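Endo-beta-mannanase (Opitutaceae bacterium TAV5, PDB 7BOB) acts as an exo-beta-1,4-mannosidase of glycosyl hydrolase family 5, probably releasing mannose from the ends of beta-mannan-derived chains in the termite hindgut. Local coordinates at residues 196-199 against 200-204; 406-409 against 410-413; 352-355 against 356-360; 44-47 against 48-51. All blocks are in the same frame, centred on the assembly; numbering follows the deposited sequence.

Contact 1 of 4, residues 196-199 against 200-204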
ATOM      1  N   ASP A 196      23.488  -8.394  -2.541  1.00 48.33           N
ATOM      2  CA  ASP A 196      23.215  -9.229  -1.383  1.00 39.65           C
ATOM      3  C   ASP A 196      22.054 -10.170  -1.674  1.00 44.97           C
ATOM      4  O   ASP A 196      21.744 -10.435  -2.842  1.00 45.63           O
ATOM      5  CB  ASP A 196      22.964  -8.367  -0.135  1.00 43.06           C
ATOM      6  CG  ASP A 196      21.729  -7.463  -0.257  1.00 50.15           C
ATOM      7  OD1 ASP A 196      20.836  -7.760  -1.069  1.00 47.70           O
ATOM      8  OD2 ASP A 196      21.639  -6.446   0.471  1.00 56.42           O
ATOM      9  N   HIS A 197      21.394 -10.668  -0.627  1.00 43.85           N
ATOM     10  CA  HIS A 197      20.355 -11.674  -0.816  1.00 44.90           C
ATOM     11  C   HIS A 197      19.075 -11.102  -1.419  1.00 45.61           C
ATOM     12  O   HIS A 197      18.200 -11.878  -1.818  1.00 45.61           O
ATOM     13  CB  HIS A 197      20.077 -12.392   0.512  1.00 44.04           C
ATOM     14  CG  HIS A 197      19.447 -11.526   1.560  1.00 47.08           C
ATOM     15  ND1 HIS A 197      19.976 -10.309   1.945  1.00 46.48           N
ATOM     16  CD2 HIS A 197      18.330 -11.706   2.310  1.00 43.87           C
ATOM     17  CE1 HIS A 197      19.201  -9.769   2.873  1.00 46.98           C
ATOM     18  NE2 HIS A 197      18.194 -10.594   3.113  1.00 44.00           N
ATOM     19  N   GLN A 198      18.954  -9.780  -1.549  1.00 44.60           N
ATOM     20  CA  GLN A 198      17.779  -9.258  -2.230  1.00 46.12           C
ATOM     21  C   GLN A 198      17.739  -9.641  -3.698  1.00 45.31           C
ATOM     22  O   GLN A 198      16.677  -9.514  -4.317  1.00 44.06           O
ATOM     23  CB  GLN A 198      17.695  -7.751  -2.055  1.00 46.01           C
ATOM     24  CG  GLN A 198      17.689  -7.395  -0.593  1.00 50.54           C
ATOM     25  CD  GLN A 198      16.910  -6.175  -0.321  1.00 57.03           C
ATOM     26  OE1 GLN A 198      15.729  -6.117  -0.625  1.00 58.83           O
ATOM     27  NE2 GLN A 198      17.573  -5.147   0.217  1.00 65.36           N
ATOM     28  N   GLN A 199      18.845 -10.141  -4.257  1.00 39.81           N
ATOM     29  CA  GLN A 199      18.768 -10.793  -5.557  1.00 41.31           C
ATOM     30  C   GLN A 199      17.750 -11.926  -5.549  1.00 45.65           C
ATOM     31  O   GLN A 199      17.129 -12.201  -6.585  1.00 45.26           O
ATOM     32  CB  GLN A 199      20.129 -11.364  -5.963  1.00 45.81           C
ATOM     33  CG  GLN A 199      21.249 -10.363  -6.119  1.00 45.80           C
ATOM     34  CD  GLN A 199      22.578 -11.066  -6.339  1.00 45.54           C
ATOM     35  OE1 GLN A 199      22.946 -11.376  -7.474  1.00 42.18           O
ATOM     36  NE2 GLN A 199      23.274 -11.364  -5.253  1.00 41.98           N
ATOM     37  N   VAL A 200      17.591 -12.609  -4.409  1.00 43.69           N
ATOM     38  CA  VAL A 200      16.690 -13.759  -4.295  1.00 38.30           C
ATOM     39  C   VAL A 200      15.304 -13.351  -3.797  1.00 43.61           C
ATOM     40  O   VAL A 200      14.287 -13.813  -4.317  1.00 42.31           O
ATOM     41  CB  VAL A 200      17.298 -14.827  -3.363  1.00 40.83           C
ATOM     42  CG1 VAL A 200      16.353 -16.015  -3.253  1.00 42.70           C
ATOM     43  CG2 VAL A 200      18.674 -15.282  -3.868  1.00 42.98           C
ATOM     44  N   ILE A 201      15.241 -12.506  -2.763  1.00 41.70           N
ATOM     45  CA  ILE A 201      13.989 -12.251  -2.058  1.00 42.36           C
ATOM     46  C   ILE A 201      13.242 -11.002  -2.542  1.00 43.58           C
ATOM     47  O   ILE A 201      12.119 -10.760  -2.077  1.00 43.39           O
ATOM     48  CB  ILE A 201      14.230 -12.160  -0.536  1.00 42.98           C
ATOM     49  CG1 ILE A 201      15.020 -10.884  -0.201  1.00 42.01           C
ATOM     50  CG2 ILE A 201      14.950 -13.454  -0.003  1.00 43.11           C
ATOM     51  CD1 ILE A 201      14.882 -10.436   1.239  1.00 41.52           C
ATOM     52  N   ALA A 202      13.828 -10.184  -3.429  1.00 44.23           N
ATOM     53  CA  ALA A 202      13.096  -9.050  -4.005  1.00 43.20           C
ATOM     54  C   ALA A 202      13.377  -8.948  -5.500  1.00 43.56           C
ATOM     55  O   ALA A 202      14.202  -9.686  -6.051  1.00 46.34           O
ATOM     56  CB  ALA A 202      13.442  -7.733  -3.294  1.00 35.79           C
ATOM     57  N   ASP A 203      12.664  -8.043  -6.174  1.00 44.78           N
ATOM     58  CA  ASP A 203      12.978  -7.677  -7.558  1.00 46.08           C
ATOM     59  C   ASP A 203      13.458  -6.231  -7.536  1.00 46.45           C
ATOM     60  O   ASP A 203      12.662  -5.296  -7.588  1.00 43.75           O
ATOM     61  CB  ASP A 203      11.813  -7.840  -8.528  1.00 45.75           C
ATOM     62  CG  ASP A 203      12.240  -7.618  -9.990  1.00 48.84           C
ATOM     63  OD1 ASP A 203      13.460  -7.460 -10.255  1.00 48.78           O
ATOM     64  OD2 ASP A 203      11.362  -7.628 -10.878  1.00 51.98           O
ATOM     65  N   THR A 204      14.778  -6.072  -7.452  1.00 48.70           N
ATOM     66  CA  THR A 204      15.449  -4.785  -7.434  1.00 46.89           C
ATOM     67  C   THR A 204      15.993  -4.414  -8.796  1.00 46.61           C
ATOM     68  O   THR A 204      16.591  -3.354  -8.928  1.00 48.01           O
ATOM     69  CB  THR A 204      16.609  -4.818  -6.444  1.00 49.28           C
ATOM     70  OG1 THR A 204      17.604  -5.731  -6.951  1.00 46.69           O
ATOM     71  CG2 THR A 204      16.132  -5.299  -5.071  1.00 44.96           C
TER

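Contact 2 of 4, residues 406-409 against 410-413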
ATOM      1  N   PRO A 406       9.469 -12.456  -6.403  1.00 47.71           N
ATOM      2  CA  PRO A 406      10.570 -12.986  -5.569  1.00 46.97           C
ATOM      3  C   PRO A 406      10.231 -13.163  -4.101  1.00 43.40           C
ATOM      4  O   PRO A 406      10.588 -14.187  -3.533  1.00 45.57           O
ATOM      5  CB  PRO A 406      11.692 -11.944  -5.766  1.00 43.56           C
ATOM      6  CG  PRO A 406      11.462 -11.406  -7.157  1.00 44.48           C
ATOM      7  CD  PRO A 406       9.936 -11.493  -7.416  1.00 44.45           C
ATOM      8  N   ARG A 407       9.604 -12.180  -3.448  1.00 47.53           N
ATOM      9  CA  ARG A 407       9.341 -12.331  -2.021  1.00 49.27           C
ATOM     10  C   ARG A 407       8.417 -13.517  -1.754  1.00 50.85           C
ATOM     11  O   ARG A 407       8.615 -14.271  -0.790  1.00 48.97           O
ATOM     12  CB  ARG A 407       8.734 -11.054  -1.457  1.00 48.41           C
ATOM     13  CG  ARG A 407       8.795 -11.019   0.043  1.00 51.11           C
ATOM     14  CD  ARG A 407       8.215  -9.716   0.598  1.00 50.09           C
ATOM     15  NE  ARG A 407       8.053  -9.808   2.045  1.00 49.69           N
ATOM     16  CZ  ARG A 407       9.050  -9.747   2.929  1.00 62.29           C
ATOM     17  NH1 ARG A 407      10.327  -9.575   2.545  1.00 60.09           N
ATOM     18  NH2 ARG A 407       8.766  -9.865   4.221  1.00 67.17           N
ATOM     19  N   GLU A 408       7.415 -13.706  -2.612  1.00 50.79           N
ATOM     20  CA  GLU A 408       6.478 -14.812  -2.446  1.00 51.68           C
ATOM     21  C   GLU A 408       7.143 -16.144  -2.753  1.00 52.95           C
ATOM     22  O   GLU A 408       6.985 -17.120  -2.004  1.00 45.47           O
ATOM     23  CB  GLU A 408       5.272 -14.615  -3.357  1.00 49.19           C
ATOM     24  CG  GLU A 408       4.292 -13.547  -2.864  1.00 57.80           C
ATOM     25  CD  GLU A 408       3.711 -13.875  -1.493  1.00 64.67           C
ATOM     26  OE1 GLU A 408       3.674 -15.076  -1.102  1.00 65.34           O
ATOM     27  OE2 GLU A 408       3.279 -12.925  -0.804  1.00 71.76           O
ATOM     28  N   THR A 409       7.859 -16.216  -3.881  1.00 49.14           N
ATOM     29  CA  THR A 409       8.508 -17.469  -4.236  1.00 46.69           C
ATOM     30  C   THR A 409       9.539 -17.843  -3.189  1.00 47.91           C
ATOM     31  O   THR A 409       9.585 -18.994  -2.729  1.00 47.13           O
ATOM     32  CB  THR A 409       9.155 -17.346  -5.607  1.00 47.84           C
ATOM     33  OG1 THR A 409       8.152 -16.997  -6.566  1.00 47.42           O
ATOM     34  CG2 THR A 409       9.877 -18.660  -6.023  1.00 46.50           C
ATOM     35  N   SER A 410      10.341 -16.866  -2.761  1.00 44.86           N
ATOM     36  CA  SER A 410      11.465 -17.178  -1.888  1.00 46.94           C
ATOM     37  C   SER A 410      11.005 -17.568  -0.491  1.00 46.47           C
ATOM     38  O   SER A 410      11.680 -18.361   0.170  1.00 47.76           O
ATOM     39  CB  SER A 410      12.432 -15.997  -1.824  1.00 44.88           C
ATOM     40  OG  SER A 410      11.894 -14.928  -1.072  1.00 44.79           O
ATOM     41  N   ARG A 411       9.881 -17.024  -0.016  1.00 45.21           N
ATOM     42  CA  ARG A 411       9.324 -17.492   1.253  1.00 46.07           C
ATOM     43  C   ARG A 411       9.028 -18.983   1.198  1.00 46.66           C
ATOM     44  O   ARG A 411       9.295 -19.714   2.160  1.00 43.95           O
ATOM     45  CB  ARG A 411       8.032 -16.742   1.592  1.00 51.08           C
ATOM     46  CG  ARG A 411       8.143 -15.761   2.742  1.00 56.72           C
ATOM     47  CD  ARG A 411       7.046 -14.652   2.648  1.00 52.99           C
ATOM     48  NE  ARG A 411       5.712 -15.204   2.428  1.00 55.12           N
ATOM     49  CZ  ARG A 411       4.939 -15.669   3.409  1.00 62.68           C
ATOM     50  NH1 ARG A 411       5.405 -15.633   4.666  1.00 59.38           N
ATOM     51  NH2 ARG A 411       3.719 -16.172   3.139  1.00 50.97           N
ATOM     52  N   ARG A 412       8.463 -19.446   0.080  1.00 46.55           N
ATOM     53  CA  ARG A 412       8.103 -20.859  -0.046  1.00 46.67           C
ATOM     54  C   ARG A 412       9.340 -21.721  -0.219  1.00 48.50           C
ATOM     55  O   ARG A 412       9.397 -22.851   0.291  1.00 45.54           O
ATOM     56  CB  ARG A 412       7.165 -21.064  -1.229  1.00 48.36           C
ATOM     57  CG  ARG A 412       5.829 -20.342  -1.119  1.00 46.89           C
ATOM     58  CD  ARG A 412       5.151 -20.249  -2.492  1.00 51.78           C
ATOM     59  NE  ARG A 412       3.701 -20.093  -2.382  1.00 53.46           N
ATOM     60  CZ  ARG A 412       3.104 -18.909  -2.273  1.00 60.62           C
ATOM     61  NH1 ARG A 412       3.847 -17.791  -2.265  1.00 56.14           N
ATOM     62  NH2 ARG A 412       1.770 -18.832  -2.173  1.00 51.37           N
ATOM     63  N   LEU A 413      10.337 -21.204  -0.940  1.00 43.59           N
ATOM     64  CA  LEU A 413      11.540 -21.976  -1.158  1.00 44.57           C
ATOM     65  C   LEU A 413      12.329 -22.096   0.138  1.00 46.45           C
ATOM     66  O   LEU A 413      12.846 -23.174   0.457  1.00 48.65           O
ATOM     67  CB  LEU A 413      12.370 -21.330  -2.268  1.00 48.57           C
ATOM     68  CG  LEU A 413      11.830 -21.434  -3.699  1.00 45.74           C
ATOM     69  CD1 LEU A 413      12.732 -20.678  -4.660  1.00 43.51           C
ATOM     70  CD2 LEU A 413      11.708 -22.876  -4.128  1.00 48.97           C
TER

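Contact 3 of 4, residues 352-355 against 356-360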
ATOM      1  N   GLU A 352      36.471 -17.397  16.820  1.00 51.45           N
ATOM      2  CA  GLU A 352      37.740 -18.012  16.406  1.00 54.77           C
ATOM      3  C   GLU A 352      37.552 -19.035  15.296  1.00 50.01           C
ATOM      4  O   GLU A 352      38.470 -19.260  14.502  1.00 48.65           O
ATOM      5  CB  GLU A 352      38.446 -18.696  17.593  1.00 53.90           C
ATOM      6  CG  GLU A 352      38.307 -17.969  18.944  1.00 60.39           C
ATOM      7  CD  GLU A 352      36.915 -18.172  19.583  1.00 66.70           C
ATOM      8  OE1 GLU A 352      36.250 -19.198  19.278  1.00 69.99           O
ATOM      9  OE2 GLU A 352      36.471 -17.301  20.368  1.00 64.08           O
ATOM     10  N   TYR A 353      36.365 -19.638  15.198  1.00 46.23           N
ATOM     11  CA  TYR A 353      36.189 -20.691  14.206  1.00 47.72           C
ATOM     12  C   TYR A 353      36.376 -20.182  12.785  1.00 46.80           C
ATOM     13  O   TYR A 353      36.848 -20.936  11.927  1.00 46.72           O
ATOM     14  CB  TYR A 353      34.813 -21.342  14.316  1.00 47.90           C
ATOM     15  CG  TYR A 353      34.649 -22.389  13.254  1.00 48.09           C
ATOM     16  CD1 TYR A 353      35.422 -23.560  13.289  1.00 51.53           C
ATOM     17  CD2 TYR A 353      33.769 -22.207  12.199  1.00 45.55           C
ATOM     18  CE1 TYR A 353      35.299 -24.534  12.315  1.00 49.34           C
ATOM     19  CE2 TYR A 353      33.628 -23.177  11.214  1.00 49.15           C
ATOM     20  CZ  TYR A 353      34.406 -24.342  11.277  1.00 52.48           C
ATOM     21  OH  TYR A 353      34.286 -25.318  10.308  1.00 50.77           O
ATOM     22  N   PHE A 354      35.968 -18.938  12.490  1.00 45.97           N
ATOM     23  CA  PHE A 354      36.242 -18.415  11.153  1.00 45.07           C
ATOM     24  C   PHE A 354      37.734 -18.496  10.829  1.00 45.87           C
ATOM     25  O   PHE A 354      38.115 -18.834   9.702  1.00 47.48           O
ATOM     26  CB  PHE A 354      35.759 -16.973  11.004  1.00 44.76           C
ATOM     27  CG  PHE A 354      36.039 -16.394   9.641  1.00 42.88           C
ATOM     28  CD1 PHE A 354      35.751 -17.131   8.496  1.00 43.15           C
ATOM     29  CD2 PHE A 354      36.625 -15.142   9.503  1.00 43.59           C
ATOM     30  CE1 PHE A 354      36.012 -16.625   7.239  1.00 46.86           C
ATOM     31  CE2 PHE A 354      36.897 -14.623   8.238  1.00 43.13           C
ATOM     32  CZ  PHE A 354      36.591 -15.353   7.104  1.00 43.05           C
ATOM     33  N   VAL A 355      38.595 -18.198  11.804  1.00 44.68           N
ATOM     34  CA  VAL A 355      40.032 -18.278  11.559  1.00 49.86           C
ATOM     35  C   VAL A 355      40.425 -19.713  11.239  1.00 50.87           C
ATOM     36  O   VAL A 355      41.160 -19.973  10.281  1.00 48.67           O
ATOM     37  CB  VAL A 355      40.826 -17.728  12.758  1.00 52.51           C
ATOM     38  CG1 VAL A 355      42.342 -17.904  12.524  1.00 51.70           C
ATOM     39  CG2 VAL A 355      40.489 -16.257  12.990  1.00 47.33           C
ATOM     40  N   GLU A 356      39.901 -20.667  12.019  1.00 50.37           N
ATOM     41  CA  GLU A 356      40.237 -22.072  11.803  1.00 50.95           C
ATOM     42  C   GLU A 356      39.692 -22.539  10.460  1.00 55.15           C
ATOM     43  O   GLU A 356      40.390 -23.224   9.697  1.00 52.95           O
ATOM     44  CB  GLU A 356      39.698 -22.923  12.965  1.00 47.39           C
ATOM     45  CG  GLU A 356      39.871 -24.443  12.819  1.00 56.65           C
ATOM     46  CD  GLU A 356      38.913 -25.248  13.706  1.00 62.71           C
ATOM     47  OE1 GLU A 356      38.501 -24.725  14.774  1.00 63.95           O
ATOM     48  OE2 GLU A 356      38.548 -26.397  13.331  1.00 70.12           O
ATOM     49  N   PHE A 357      38.462 -22.124  10.132  1.00 51.21           N
ATOM     50  CA  PHE A 357      37.853 -22.526   8.869  1.00 48.67           C
ATOM     51  C   PHE A 357      38.604 -21.930   7.680  1.00 50.55           C
ATOM     52  O   PHE A 357      38.771 -22.590   6.648  1.00 49.36           O
ATOM     53  CB  PHE A 357      36.369 -22.115   8.852  1.00 49.12           C
ATOM     54  CG  PHE A 357      35.686 -22.331   7.525  1.00 46.96           C
ATOM     55  CD1 PHE A 357      35.015 -23.517   7.259  1.00 45.02           C
ATOM     56  CD2 PHE A 357      35.699 -21.333   6.541  1.00 48.41           C
ATOM     57  CE1 PHE A 357      34.371 -23.713   6.030  1.00 48.53           C
ATOM     58  CE2 PHE A 357      35.062 -21.519   5.310  1.00 47.75           C
ATOM     59  CZ  PHE A 357      34.401 -22.713   5.056  1.00 49.56           C
ATOM     60  N   ALA A 358      39.036 -20.671   7.791  1.00 45.55           N
ATOM     61  CA  ALA A 358      39.763 -20.074   6.680  1.00 51.14           C
ATOM     62  C   ALA A 358      41.088 -20.788   6.449  1.00 52.96           C
ATOM     63  O   ALA A 358      41.489 -21.014   5.301  1.00 51.50           O
ATOM     64  CB  ALA A 358      40.014 -18.591   6.930  1.00 47.32           C
ATOM     65  N   ARG A 359      41.789 -21.132   7.528  1.00 51.12           N
ATOM     66  CA  ARG A 359      43.049 -21.853   7.379  1.00 55.52           C
ATOM     67  C   ARG A 359      42.805 -23.239   6.797  1.00 57.34           C
ATOM     68  O   ARG A 359      43.509 -23.656   5.874  1.00 55.23           O
ATOM     69  CB  ARG A 359      43.784 -21.909   8.721  1.00 55.14           C
ATOM     70  CG  ARG A 359      44.198 -20.484   9.227  1.00 66.66           C
ATOM     71  CD  ARG A 359      45.683 -20.402   9.683  1.00 70.46           C
ATOM     72  NE  ARG A 359      45.987 -19.200  10.475  1.00 72.55           N
ATOM     73  CZ  ARG A 359      45.782 -19.106  11.790  1.00 67.78           C
ATOM     74  NH1 ARG A 359      45.262 -20.139  12.450  1.00 66.34           N
ATOM     75  NH2 ARG A 359      46.098 -17.991  12.446  1.00 62.70           N
ATOM     76  N   ALA A 360      41.745 -23.919   7.248  1.00 57.15           N
ATOM     77  CA  ALA A 360      41.357 -25.188   6.631  1.00 57.00           C
ATOM     78  C   ALA A 360      41.095 -25.025   5.137  1.00 59.02           C
ATOM     79  O   ALA A 360      41.590 -25.808   4.316  1.00 59.20           O
ATOM     80  CB  ALA A 360      40.123 -25.749   7.328  1.00 52.75           C
TER

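Contact 4 of 4, residues 44-47 against 48-51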
ATOM      1  N   SER A  44      48.807  -1.517  10.617  1.00 47.01           N
ATOM      2  CA  SER A  44      48.789  -2.459  11.723  1.00 50.71           C
ATOM      3  C   SER A  44      47.612  -3.424  11.597  1.00 51.91           C
ATOM      4  O   SER A  44      47.736  -4.606  11.951  1.00 47.76           O
ATOM      5  CB  SER A  44      48.747  -1.705  13.050  1.00 50.05           C
ATOM      6  OG  SER A  44      48.414  -2.583  14.107  1.00 52.95           O
ATOM      7  N   ASP A  45      46.478  -2.954  11.050  1.00 49.44           N
ATOM      8  CA  ASP A  45      45.341  -3.858  10.834  1.00 51.41           C
ATOM      9  C   ASP A  45      45.624  -4.836   9.695  1.00 47.75           C
ATOM     10  O   ASP A  45      45.219  -6.003   9.755  1.00 48.96           O
ATOM     11  CB  ASP A  45      44.060  -3.055  10.541  1.00 46.64           C
ATOM     12  CG  ASP A  45      43.453  -2.433  11.789  1.00 50.51           C
ATOM     13  OD1 ASP A  45      43.702  -2.922  12.916  1.00 55.37           O
ATOM     14  OD2 ASP A  45      42.724  -1.432  11.640  1.00 51.30           O
ATOM     15  N   LEU A  46      46.282  -4.372   8.630  1.00 48.91           N
ATOM     16  CA  LEU A  46      46.631  -5.292   7.557  1.00 50.18           C
ATOM     17  C   LEU A  46      47.593  -6.363   8.061  1.00 48.57           C
ATOM     18  O   LEU A  46      47.440  -7.543   7.726  1.00 47.65           O
ATOM     19  CB  LEU A  46      47.222  -4.532   6.376  1.00 50.47           C
ATOM     20  CG  LEU A  46      46.337  -3.504   5.683  1.00 47.91           C
ATOM     21  CD1 LEU A  46      47.176  -2.827   4.619  1.00 50.09           C
ATOM     22  CD2 LEU A  46      45.171  -4.178   5.034  1.00 43.83           C
ATOM     23  N   ASP A  47      48.559  -5.976   8.906  1.00 50.03           N
ATOM     24  CA  ASP A  47      49.434  -6.963   9.546  1.00 49.76           C
ATOM     25  C   ASP A  47      48.617  -7.980  10.328  1.00 50.16           C
ATOM     26  O   ASP A  47      48.850  -9.190  10.238  1.00 48.66           O
ATOM     27  CB  ASP A  47      50.427  -6.280  10.488  1.00 46.73           C
ATOM     28  CG  ASP A  47      51.584  -5.619   9.758  1.00 51.53           C
ATOM     29  OD1 ASP A  47      51.836  -5.949   8.580  1.00 52.63           O
ATOM     30  OD2 ASP A  47      52.236  -4.752  10.377  1.00 50.21           O
ATOM     31  N   LEU A  48      47.633  -7.506  11.098  1.00 54.43           N
ATOM     32  CA  LEU A  48      46.825  -8.437  11.877  1.00 50.65           C
ATOM     33  C   LEU A  48      46.080  -9.401  10.963  1.00 49.84           C
ATOM     34  O   LEU A  48      45.988 -10.601  11.254  1.00 52.53           O
ATOM     35  CB  LEU A  48      45.865  -7.671  12.781  1.00 50.71           C
ATOM     36  CG  LEU A  48      45.110  -8.608  13.724  1.00 59.96           C
ATOM     37  CD1 LEU A  48      46.064  -9.557  14.477  1.00 55.62           C
ATOM     38  CD2 LEU A  48      44.246  -7.783  14.680  1.00 59.77           C
ATOM     39  N   MET A  49      45.571  -8.904   9.834  1.00 51.24           N
ATOM     40  CA  MET A  49      44.883  -9.783   8.891  1.00 49.37           C
ATOM     41  C   MET A  49      45.832 -10.851   8.373  1.00 49.14           C
ATOM     42  O   MET A  49      45.528 -12.045   8.433  1.00 51.41           O
ATOM     43  CB  MET A  49      44.306  -8.981   7.721  1.00 46.58           C
ATOM     44  CG  MET A  49      43.214  -7.955   8.085  1.00 47.47           C
ATOM     45  SD  MET A  49      42.857  -6.979   6.623  1.00 49.83           S
ATOM     46  CE  MET A  49      41.529  -5.902   7.205  1.00 45.73           C
ATOM     47  N   ALA A  50      47.003 -10.433   7.874  1.00 50.53           N
ATOM     48  CA  ALA A  50      47.971 -11.391   7.348  1.00 49.42           C
ATOM     49  C   ALA A  50      48.321 -12.441   8.391  1.00 47.74           C
ATOM     50  O   ALA A  50      48.365 -13.637   8.080  1.00 48.22           O
ATOM     51  CB  ALA A  50      49.220 -10.662   6.862  1.00 47.12           C
ATOM     52  N   SER A  51      48.508 -12.022   9.645  1.00 46.73           N
ATOM     53  CA  SER A  51      48.865 -12.966  10.701  1.00 48.74           C
ATOM     54  C   SER A  51      47.760 -13.977  11.006  1.00 53.36           C
ATOM     55  O   SER A  51      48.056 -15.042  11.554  1.00 53.75           O
ATOM     56  CB  SER A  51      49.238 -12.207  11.976  1.00 52.11           C
ATOM     57  OG  SER A  51      48.083 -11.864  12.731  1.00 61.36           O
TER

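Contact 1 of 4, residues 196-199 against 200-204
Ile201 lays CD1 obliquely against the imidazole of His197, 3.8 Å from NE2 of that ring, at the start of the short helix 198-201. Its CG1 sits between the backbone N and the carbonyl carbon (chi1 69°), which carries the CD1 branch back toward the preceding turn. This buried side is tight. His197 O accepts from both Val200 N at 2.8 Å and Ile201 N at 3.2 Å, the second in the carbonyl plane and the first well above it, while His197 NE2 bonds to Trp247 O. Ahead of the helix, Asp196 OD1 caps Gln198 N at 2.8 Å, and Gln199 NE2 reaches back to Asp196 O at 3.0 Å as well as to Thr238 O. The looser, partly exposed side runs from Gln198 to Ala202: Gln198 OE1 stands 3.9 Å from Ala202 CB, with Thr204 CG2 closing in 4.2 Å from Gln198 CB. An alanine in place of Ile201 is likely to leave a gap beside the His197 ring and Tyr267, with the imidazole less firmly held on that side. Asp196 O (by Gln199 N and NE2) and His197 O are each gripped twice, consistent with a short turn held by paired polar bonds as well as apolar packing.

Contact 2 of 4, residues 406-409 against 410-413
Glu408 and Arg412, one turn apart on helix 406-422, form the charged part of the contact. Arg412 NH1 donates to Glu408 OE1 at 3.0 Å in a bent salt bridge (138° at the hydrogen) that uses the anti lone pair of OE1, and the carboxylate and guanidinium planes stand 62° apart. The bend of Glu408 at chi2 (-60°) brings its carboxylate round to Arg412. NH1 also makes a weak bond to Glu408 O at 3.2 Å, and the other end of the guanidinium, NH2, pairs with Asp557. Arg411 offers a second positive group beyond salt-bridge range, its NE lying 4.1 Å from Glu408 OE1.

Among the uncharged bonds, Pro406 O takes two. Ser410 N at 2.8 Å and Ser410 OG at 2.9 Å reach this oxygen from opposite faces of its carbonyl plane. The hydroxyl, set between backbone N and carbonyl carbon, folds back onto its own helix in the manner common for helical serines.

Apolar contact is left to Thr409 and Leu413, side by side and pointing the same way, with CG2 of Thr409 3.8 Å from CD1 of Leu413. Helix 406-422 links parallel strands 385-389 and 427-431 as a beta-alpha-beta unit, and Leu413 and Arg412 touch Thr448 of strand 444-448. Since Arg412 answers to both Glu408 and Asp557, its charge is probably well balanced and its guanidinium limited in how it can turn.

Contact 3 of 4, residues 352-355 against 356-360
Helix 352-364 follows the eighth strand of the (beta/alpha)8 barrel, and along its first turns Tyr353 meets both Glu356 and Phe357. With CG of Tyr353 turned away from the backbone N (chi1 178°), the ring lies along the helix so that CB of Phe357 comes over one face, 4.1 Å from the ring centroid and 25° off the normal: a CH-pi contact, displaced toward the rim. The phenol oxygen then approaches the edge of the neighbouring ring, OH of Tyr353 being 3.6 Å from CD1 of Phe357. The CD1 edge of the tyrosine ring meets the carboxylate of Glu356. OE1 of Glu356 stands 3.6 Å from Tyr353 CD1, near the ring plane, with the two planes almost perpendicular; the same oxygen has a long, weak ion pair with Arg300.

On the barrel side of the helix, Phe354 and Phe357 point to strand 311-316, where Phe357 meets Tyr314 edge-to-face, and Phe354 does the same with Phe282 of the adjoining strand 277-282. Tyr353 rests on helix 292-309, which Phe357 also touches through Leu303. Were a serine to replace Tyr353, the CB of Phe357 would probably lose its aromatic cover and a gap would open toward Leu299 and Pro304.

Farther round the helix, Val355 and Arg359 run side by side. CG1 of Val355 sits over one face of the guanidinium, 3.7 Å from CZ of Arg359, while the bend of that arginine at chi2 (-132°) folds the flat group back across the valine.

Contact 4 of 4, residues 44-47 against 48-51
Met49 passes obliquely by Leu46, its SD 4.0 Å from CD2 of the leucine, the one apolar side-chain meeting between the two turns. The methionine leaves the helix with CG beside its backbone N (chi1 -64°), which sets that atom against the carbonyl one turn earlier, CG of Met49 being 3.3 Å from Asp45 O; beyond CG the chain runs extended. That same oxygen accepts Met49 N at 2.9 Å. Beyond the contact, Leu46 continues onto Leu84, Ala87 and Cys88 of helix 75-89, whereas Met49 reaches Tyr24 and Phe319; the two side chains thus part toward different neighbours.

The i to i+4 backbone bonds are regular, and Ala50 N to Leu46 O is almost straight at 2.9 Å. At the end of the helix Ser51 folds back: its OG donates to Leu48 O at 2.9 Å, while Ser51 N binds Asp47 O at 2.9 Å, so the last residue grips the turn above it through both backbone and side chain.

Two acidic residues have partners elsewhere in the chain: buried Asp45, satisfied by Lys320 through OD1 and by the Tyr24 hydroxyl through OD2, and exposed Asp47, paired with Arg91. Helix 39-51, with one apolar flank turned to a neighbouring helix, follows strand 20-23 and precedes strand 56-62, a beta-alpha-beta crossover of the (beta/alpha)8 barrel.

In the fold
From the N terminus the order is contact 4, contact 1, contact 3, contact 2. Each is a local turn, so none closes a long loop; they run in series without nesting or crossing. Contact 4, on helix 39-51 after strand 20-23, and contact 3, on helix 352-364 after strand 311-316, have centres about 15 Å apart and touch by packing, Arg359 NH2 to Ser51 O 3.7 Å, near where the first and eighth strands lie side by side. Contact 1 follows the fifth barrel strand and packs on contact 2, Ile201 CA 3.5 Å from Ser410 OG; this pair is one place where the barrel meets the C-terminal domain. Contacts 2 and 4 are the farthest apart, centres about 41 Å.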